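Salivary nitrophorin (Cimex lectularius, PDB 2IMQ) carries nitric oxide on a cysteine-ligated heme b in bed bug saliva and delivers it to the host during feeding, causing vasodilation. Local coordinates at residues 108-111 / 112-116; 182-185 / 186-190; 247-250 / 251-255. One frame throughout, in Å; residues are numbered along the deposited sequence.

Contact 1. Residues 108-111 / 112-116; sequences TVDD and QKKSG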
loop_
_atom_site.group_PDB
_atom_site.type_symbol
_atom_site.label_atom_id
_atom_site.label_comp_id
_atom_site.label_asym_id
_atom_site.label_seq_id
_atom_site.Cartn_x
_atom_site.Cartn_y
_atom_site.Cartn_z
ATOM N N THR A 108 -16.207 -4.904 -4.086
ATOM C CA THR A 108 -15.781 -6.134 -4.708
ATOM C C THR A 108 -16.327 -6.197 -6.103
ATOM O O THR A 108 -17.444 -5.742 -6.361
ATOM C CB THR A 108 -16.122 -7.348 -3.861
ATOM O OG1 THR A 108 -17.507 -7.333 -3.520
ATOM C CG2 THR A 108 -15.408 -7.270 -2.506
ATOM N N VAL A 109 -15.540 -6.762 -7.010
ATOM C CA VAL A 109 -15.825 -6.650 -8.421
ATOM C C VAL A 109 -16.208 -7.999 -9.047
ATOM O O VAL A 109 -16.756 -8.039 -10.166
ATOM C CB VAL A 109 -14.668 -5.955 -9.170
ATOM C CG1 VAL A 109 -14.451 -4.525 -8.642
ATOM C CG2 VAL A 109 -13.420 -6.693 -8.998
ATOM N N ASP A 110 -15.985 -9.092 -8.308
ATOM C CA ASP A 110 -16.263 -10.449 -8.786
ATOM C C ASP A 110 -17.195 -11.211 -7.820
ATOM O O ASP A 110 -17.262 -10.916 -6.631
ATOM C CB ASP A 110 -14.952 -11.241 -8.947
ATOM C CG ASP A 110 -14.132 -11.327 -7.642
ATOM O OD1 ASP A 110 -14.124 -10.356 -6.848
ATOM O OD2 ASP A 110 -13.473 -12.338 -7.329
ATOM N N ASP A 111 -17.867 -12.256 -8.308
ATOM C CA ASP A 111 -18.800 -12.980 -7.446
ATOM C C ASP A 111 -18.165 -13.786 -6.296
ATOM O O ASP A 111 -18.822 -14.126 -5.326
ATOM C CB ASP A 111 -19.775 -13.815 -8.281
ATOM C CG ASP A 111 -19.151 -15.052 -8.943
ATOM O OD1 ASP A 111 -17.956 -15.349 -8.796
ATOM O OD2 ASP A 111 -19.821 -15.802 -9.676
ATOM N N GLN A 112 -16.855 -14.033 -6.359
ATOM C CA GLN A 112 -16.175 -14.691 -5.269
ATOM C C GLN A 112 -15.563 -13.696 -4.281
ATOM O O GLN A 112 -14.944 -14.096 -3.301
ATOM C CB GLN A 112 -15.072 -15.602 -5.820
ATOM C CG GLN A 112 -15.588 -16.837 -6.528
ATOM C CD GLN A 112 -14.499 -17.870 -6.711
ATOM O OE1 GLN A 112 -13.882 -18.337 -5.732
ATOM N NE2 GLN A 112 -14.233 -18.215 -7.954
ATOM N N LYS A 113 -15.714 -12.406 -4.576
ATOM C CA LYS A 113 -15.232 -11.336 -3.703
ATOM C C LYS A 113 -13.713 -11.400 -3.482
ATOM O O LYS A 113 -13.259 -11.042 -2.406
ATOM C CB LYS A 113 -15.889 -11.333 -2.304
ATOM C CG LYS A 113 -17.428 -11.369 -2.192
ATOM C CD LYS A 113 -17.896 -11.720 -0.744
ATOM C CE LYS A 113 -17.291 -13.051 -0.217
ATOM N NZ LYS A 113 -17.075 -14.083 -1.274
ATOM N N LYS A 114 -12.960 -11.826 -4.505
ATOM C CA LYS A 114 -11.483 -11.898 -4.422
ATOM C C LYS A 114 -10.777 -10.654 -4.902
ATOM O O LYS A 114 -9.617 -10.458 -4.562
ATOM C CB LYS A 114 -10.950 -13.074 -5.203
ATOM C CG LYS A 114 -11.331 -14.427 -4.591
ATOM C CD LYS A 114 -10.099 -15.314 -4.496
ATOM C CE LYS A 114 -9.659 -15.878 -5.826
ATOM N NZ LYS A 114 -8.431 -16.721 -5.693
ATOM N N SER A 115 -11.430 -9.837 -5.696
ATOM C CA SER A 115 -10.847 -8.609 -6.245
ATOM C C SER A 115 -11.704 -7.393 -5.898
ATOM O O SER A 115 -12.926 -7.515 -5.668
ATOM C CB SER A 115 -10.707 -8.734 -7.758
ATOM O OG SER A 115 -9.766 -9.747 -8.096
ATOM N N GLY A 116 -11.073 -6.240 -5.801
ATOM C CA GLY A 116 -11.732 -5.001 -5.488
ATOM C C GLY A 116 -10.802 -4.175 -4.642
ATOM O O GLY A 116 -9.633 -4.057 -4.985
#
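Asp110 reaches beneath the tip of a beta hairpin to the backbone of Lys114 and Ser115, in the loop that joins strands 103-108 and 116-124 at the margin of the five-stranded sheet. Backbone bonds set the frame. Thr108 and Gly116 form an antiparallel non-hydrogen-bonded pair with their CA atoms 4.3 Å apart, and Gly116 adopts backbone angles that call for glycine. One step further out, Val109 N donates to Ser115 O at 3.0 Å, and Thr108 CA adds a CA-H...O contact to the same oxygen. A type I beta turn from Asp110 to Lys113 makes the tip, closed by a bond of 3.0 Å from Lys113 N to Asp110 O. Lys113 has a positive phi (60°), which swings the chain back so that the next two N-H groups face the carboxylate.

That carboxylate supplies the side-chain bonds. With CG set between its backbone N and carbonyl carbon (chi1 58°), Asp110 folds inward. Its OD2 takes Lys114 N on the syn lone pair at 2.9 Å. Its OD1 is met from above the carboxylate plane by Ser115 N at 3.0 Å. With a bond on each oxygen, the carboxylate is held against rotation, and the two donors probably favour its ionised form. The charged end of Lys114 leads away, with NZ 6.9 Å from Asp110 OD2, so no salt bridge forms. Ser115 OG bonds to Asp140 and Arg135, tying the hairpin to the end of strand 127-135 and the residues after it.

Apolar contacts are few. The side chains of Thr108 and Lys113 run alongside one another, CG2 of Thr108 against CB of Lys113. CG2 of Val109 rests against CB of Ser115 at 3.6 Å.

Contact 2. Residues 182-185 / 186-190; sequences HAKS and LVDQN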
loop_
_atom_site.group_PDB
_atom_site.type_symbol
_atom_site.label_atom_id
_atom_site.label_comp_id
_atom_site.label_asym_id
_atom_site.label_seq_id
_atom_site.Cartn_x
_atom_site.Cartn_y
_atom_site.Cartn_z
ATOM N N HIS A 182 16.193 -8.392 -20.692
ATOM C CA HIS A 182 16.431 -6.971 -20.724
ATOM C C HIS A 182 16.225 -6.359 -19.351
ATOM O O HIS A 182 17.001 -5.541 -18.900
ATOM C CB HIS A 182 15.565 -6.343 -21.781
ATOM C CG HIS A 182 15.823 -4.902 -21.999
ATOM N ND1 HIS A 182 17.069 -4.406 -22.335
ATOM C CD2 HIS A 182 14.997 -3.841 -21.958
ATOM C CE1 HIS A 182 16.980 -3.093 -22.486
ATOM N NE2 HIS A 182 15.733 -2.720 -22.239
ATOM N N ALA A 183 15.137 -6.736 -18.689
ATOM C CA ALA A 183 14.865 -6.218 -17.374
ATOM C C ALA A 183 16.003 -6.536 -16.396
ATOM O O ALA A 183 16.470 -5.647 -15.662
ATOM C CB ALA A 183 13.554 -6.833 -16.841
ATOM N N LYS A 184 16.458 -7.777 -16.411
ATOM C CA LYS A 184 17.536 -8.150 -15.505
ATOM C C LYS A 184 18.838 -7.404 -15.815
ATOM O O LYS A 184 19.563 -6.979 -14.910
ATOM C CB LYS A 184 17.740 -9.633 -15.466
ATOM C CG LYS A 184 18.827 -10.080 -14.464
ATOM C CD LYS A 184 18.485 -9.714 -13.026
ATOM C CE LYS A 184 19.270 -10.535 -12.003
ATOM N NZ LYS A 184 20.679 -10.569 -12.349
ATOM N N SER A 185 19.114 -7.196 -17.095
ATOM C CA SER A 185 20.278 -6.396 -17.449
ATOM C C SER A 185 20.178 -4.983 -16.905
ATOM O O SER A 185 21.154 -4.470 -16.388
ATOM C CB SER A 185 20.447 -6.349 -18.955
ATOM O OG SER A 185 21.596 -5.607 -19.313
ATOM N N LEU A 186 19.012 -4.332 -17.005
ATOM C CA LEU A 186 18.842 -3.015 -16.452
ATOM C C LEU A 186 18.966 -2.998 -14.940
ATOM O O LEU A 186 19.570 -2.099 -14.381
ATOM C CB LEU A 186 17.518 -2.410 -16.939
ATOM C CG LEU A 186 17.441 -2.070 -18.417
ATOM C CD1 LEU A 186 16.064 -1.696 -18.848
ATOM C CD2 LEU A 186 18.327 -0.858 -18.783
ATOM N N VAL A 187 18.453 -4.031 -14.273
ATOM C CA VAL A 187 18.646 -4.152 -12.844
ATOM C C VAL A 187 20.154 -4.216 -12.529
ATOM O O VAL A 187 20.650 -3.550 -11.631
ATOM C CB VAL A 187 17.916 -5.341 -12.297
ATOM C CG1 VAL A 187 18.302 -5.615 -10.845
ATOM C CG2 VAL A 187 16.369 -5.158 -12.400
ATOM N N ASP A 188 20.877 -5.063 -13.249
ATOM C CA ASP A 188 22.289 -5.270 -12.977
ATOM C C ASP A 188 23.054 -3.967 -13.191
ATOM O O ASP A 188 24.072 -3.712 -12.525
ATOM C CB ASP A 188 22.865 -6.332 -13.917
ATOM C CG ASP A 188 22.409 -7.720 -13.604
ATOM O OD1 ASP A 188 21.794 -7.989 -12.516
ATOM O OD2 ASP A 188 22.676 -8.643 -14.418
ATOM N N GLN A 189 22.623 -3.137 -14.105
ATOM C CA GLN A 189 23.215 -1.835 -14.367
ATOM C C GLN A 189 22.721 -0.748 -13.445
ATOM O O GLN A 189 23.116 0.406 -13.573
ATOM C CB GLN A 189 22.986 -1.416 -15.798
ATOM C CG GLN A 189 23.615 -2.309 -16.826
ATOM C CD GLN A 189 23.150 -1.955 -18.209
ATOM O OE1 GLN A 189 22.325 -2.661 -18.803
ATOM N NE2 GLN A 189 23.675 -0.869 -18.738
ATOM N N ASN A 190 21.809 -1.102 -12.541
ATOM C CA ASN A 190 21.124 -0.133 -11.696
ATOM C C ASN A 190 20.429 0.951 -12.487
ATOM O O ASN A 190 20.332 2.113 -12.036
ATOM C CB ASN A 190 22.014 0.529 -10.614
ATOM C CG ASN A 190 21.188 1.099 -9.490
ATOM O OD1 ASN A 190 20.200 0.449 -9.069
ATOM N ND2 ASN A 190 21.498 2.326 -9.043
#
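The C-terminal turns of helix 180-188 bring Lys184 over Asp188 and His182 over Leu186, each pair one helical turn apart. Lys184 and Asp188 form a salt bridge: NZ donates to OD1 at 2.8 Å, on the syn lone pair of that oxygen. The lysine leaves the helix pointing away from the following turn, but bends at chi2 (62°) and again at chi4 bring its ammonium group back to the carboxylate. On another side of the helix Leu186 CD1 lies over one face of the His182 imidazole, a CH-pi contact with the methyl 4.0 Å from the ring centroid. The nearest ring atom is NE2, 3.6 Å from Leu186 CD1. The ring of Phe198 meets that of His182 nearly at right angles.

Beneath these side chains runs the regular i to i+4 ladder, including Val187 N to Ala183 O at 2.9 Å and Gln189 N to Ser185 O at 3.0 Å. A Schellman motif ends the helix: Asn190 has a positive phi (55°), and its N bonds back to Val187 O at 2.9 Å. Lys221 reinforces this end, its NZ bonding both to Val187 O and to Asn190 OD1. The buried side of the helix carries Ala183 and Val187, which pack with Leu186 against Leu195 of helix 192-196.

Contact 3. Residues 247-250 / 251-255; sequences YKSG and TGKTI
Ser249 OG draws the turn between strands 243-248 and 255-262 tight by accepting two backbone N-H groups. Thr251 N donates at 3.0 Å, almost straight (165°), closing an ST turn, and Lys253 N donates to the same oxygen at 3.0 Å. The hydroxyl reaches both because OG stands anti to the backbone N (chi1 177°), and it bonds Asp164 O as well.

Close packing continues at Ile255, the buried residue here. Its CG2 meets Tyr247 CD1 obliquely at 3.5 Å, while CD1, on the other branch, presses against Lys248 O at 3.2 Å. The Tyr247 and Ile255 side chains run past one another in opposing senses. A water bridges tyrosine hydroxyl and isoleucine backbone, donating to Ile255 O at 2.6 Å and pairing with Tyr247 OH at 3.2 Å.

The outer side is looser: Thr251 and Gly252 are exposed, though Thr251 OG1 bonds to Asp164, Gly252 has a positive phi that favours glycine, and Lys253 sends its amine away to Leu282 O. Beneath the loop, Ile255 packs on Phe165 and Phe167 of strand 165-169 and on Phe278 and Val280 of strand 274-281, between the two sheets of the sandwich.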
loop_
_atom_site.group_PDB
_atom_site.type_symbol
_atom_site.label_atom_id
_atom_site.label_comp_id
_atom_site.label_asym_id
_atom_site.label_seq_id
_atom_site.Cartn_x
_atom_site.Cartn_y
_atom_site.Cartn_z
ATOM N N TYR A 247 0.022 8.777 -3.964
ATOM C CA TYR A 247 -0.578 9.835 -3.150
ATOM C C TYR A 247 -1.186 10.920 -3.985
ATOM O O TYR A 247 -0.793 11.126 -5.119
ATOM C CB TYR A 247 0.466 10.465 -2.220
ATOM C CG TYR A 247 1.594 11.209 -2.862
ATOM C CD1 TYR A 247 1.544 12.616 -3.037
ATOM C CD2 TYR A 247 2.715 10.581 -3.310
ATOM C CE1 TYR A 247 2.604 13.324 -3.629
ATOM C CE2 TYR A 247 3.774 11.292 -3.864
ATOM C CZ TYR A 247 3.720 12.639 -4.040
ATOM O OH TYR A 247 4.824 13.280 -4.619
ATOM N N LYS A 248 -2.137 11.621 -3.372
ATOM C CA LYS A 248 -2.814 12.727 -4.032
ATOM C C LYS A 248 -3.479 13.538 -2.952
ATOM O O LYS A 248 -3.844 13.024 -1.909
ATOM C CB LYS A 248 -3.928 12.181 -4.970
ATOM C CG LYS A 248 -4.539 13.102 -5.985
ATOM C CD LYS A 248 -5.478 12.292 -6.897
ATOM C CE LYS A 248 -6.127 13.236 -7.876
ATOM N NZ LYS A 248 -6.974 12.578 -8.818
ATOM N N SER A 249 -3.777 14.788 -3.297
ATOM C CA SER A 249 -4.684 15.652 -2.525
ATOM C C SER A 249 -5.809 16.087 -3.408
ATOM O O SER A 249 -5.592 16.437 -4.537
ATOM C CB SER A 249 -3.983 16.903 -2.033
ATOM O OG SER A 249 -4.884 17.804 -1.333
ATOM N N GLY A 250 -7.004 16.071 -2.844
ATOM C CA GLY A 250 -8.165 16.604 -3.512
ATOM C C GLY A 250 -8.322 18.108 -3.370
ATOM O O GLY A 250 -9.199 18.690 -4.008
ATOM N N THR A 251 -7.494 18.744 -2.559
ATOM C CA THR A 251 -7.770 20.118 -2.105
ATOM C C THR A 251 -6.541 21.003 -2.110
ATOM O O THR A 251 -6.488 22.026 -1.391
ATOM C CB THR A 251 -8.379 20.125 -0.700
ATOM O OG1 THR A 251 -7.472 19.466 0.194
ATOM C CG2 THR A 251 -9.683 19.407 -0.605
ATOM N N GLY A 252 -5.538 20.635 -2.876
ATOM C CA GLY A 252 -4.397 21.475 -3.091
ATOM C C GLY A 252 -3.408 21.449 -1.926
ATOM O O GLY A 252 -2.544 22.318 -1.857
ATOM N N LYS A 253 -3.513 20.458 -1.039
ATOM C CA LYS A 253 -2.591 20.309 0.094
ATOM C C LYS A 253 -1.285 19.679 -0.360
ATOM O O LYS A 253 -1.240 18.873 -1.306
ATOM C CB LYS A 253 -3.189 19.455 1.165
ATOM C CG LYS A 253 -4.514 19.859 1.729
ATOM C CD LYS A 253 -4.458 21.231 2.333
ATOM C CE LYS A 253 -5.677 21.513 3.126
ATOM N NZ LYS A 253 -5.694 22.969 3.499
ATOM N N THR A 254 -0.201 20.109 0.265
ATOM C CA THR A 254 1.097 19.569 -0.026
ATOM C C THR A 254 1.298 18.219 0.662
ATOM O O THR A 254 1.078 18.115 1.863
ATOM C CB THR A 254 2.186 20.553 0.424
ATOM O OG1 THR A 254 2.001 21.782 -0.264
ATOM C CG2 THR A 254 3.602 20.058 0.041
ATOM N N ILE A 255 1.725 17.212 -0.116
ATOM C CA ILE A 255 2.129 15.897 0.402
ATOM C C ILE A 255 3.534 15.698 -0.118
ATOM O O ILE A 255 3.752 15.671 -1.316
ATOM C CB ILE A 255 1.189 14.760 -0.083
ATOM C CG1 ILE A 255 -0.237 14.984 0.390
ATOM C CG2 ILE A 255 1.718 13.400 0.355
ATOM C CD1 ILE A 255 -1.309 14.097 -0.260
HETATM O O HOH W 1 4.742 16.321 -3.640
#

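How the contacts relate
Along the chain the three contacts follow in series, 108-116, then 182-190, then 247-255, without touching. Contacts 1 and 3 sit at the ends of the two outermost strands of the five-stranded sheet, 103-108 and 243-248, their centres 29 Å apart. Contact 1 turns the chain back within that sheet, whereas contact 3 carries it across to strand 255-262, the outermost strand of the six-stranded one. Contact 2 belongs to a peripheral helix, 36 Å from contact 1 and 34 Å from contact 3, centre to centre. All lie away from the heme-binding Cys60, and together they mark separate outer parts of a DNase I-like beta sandwich.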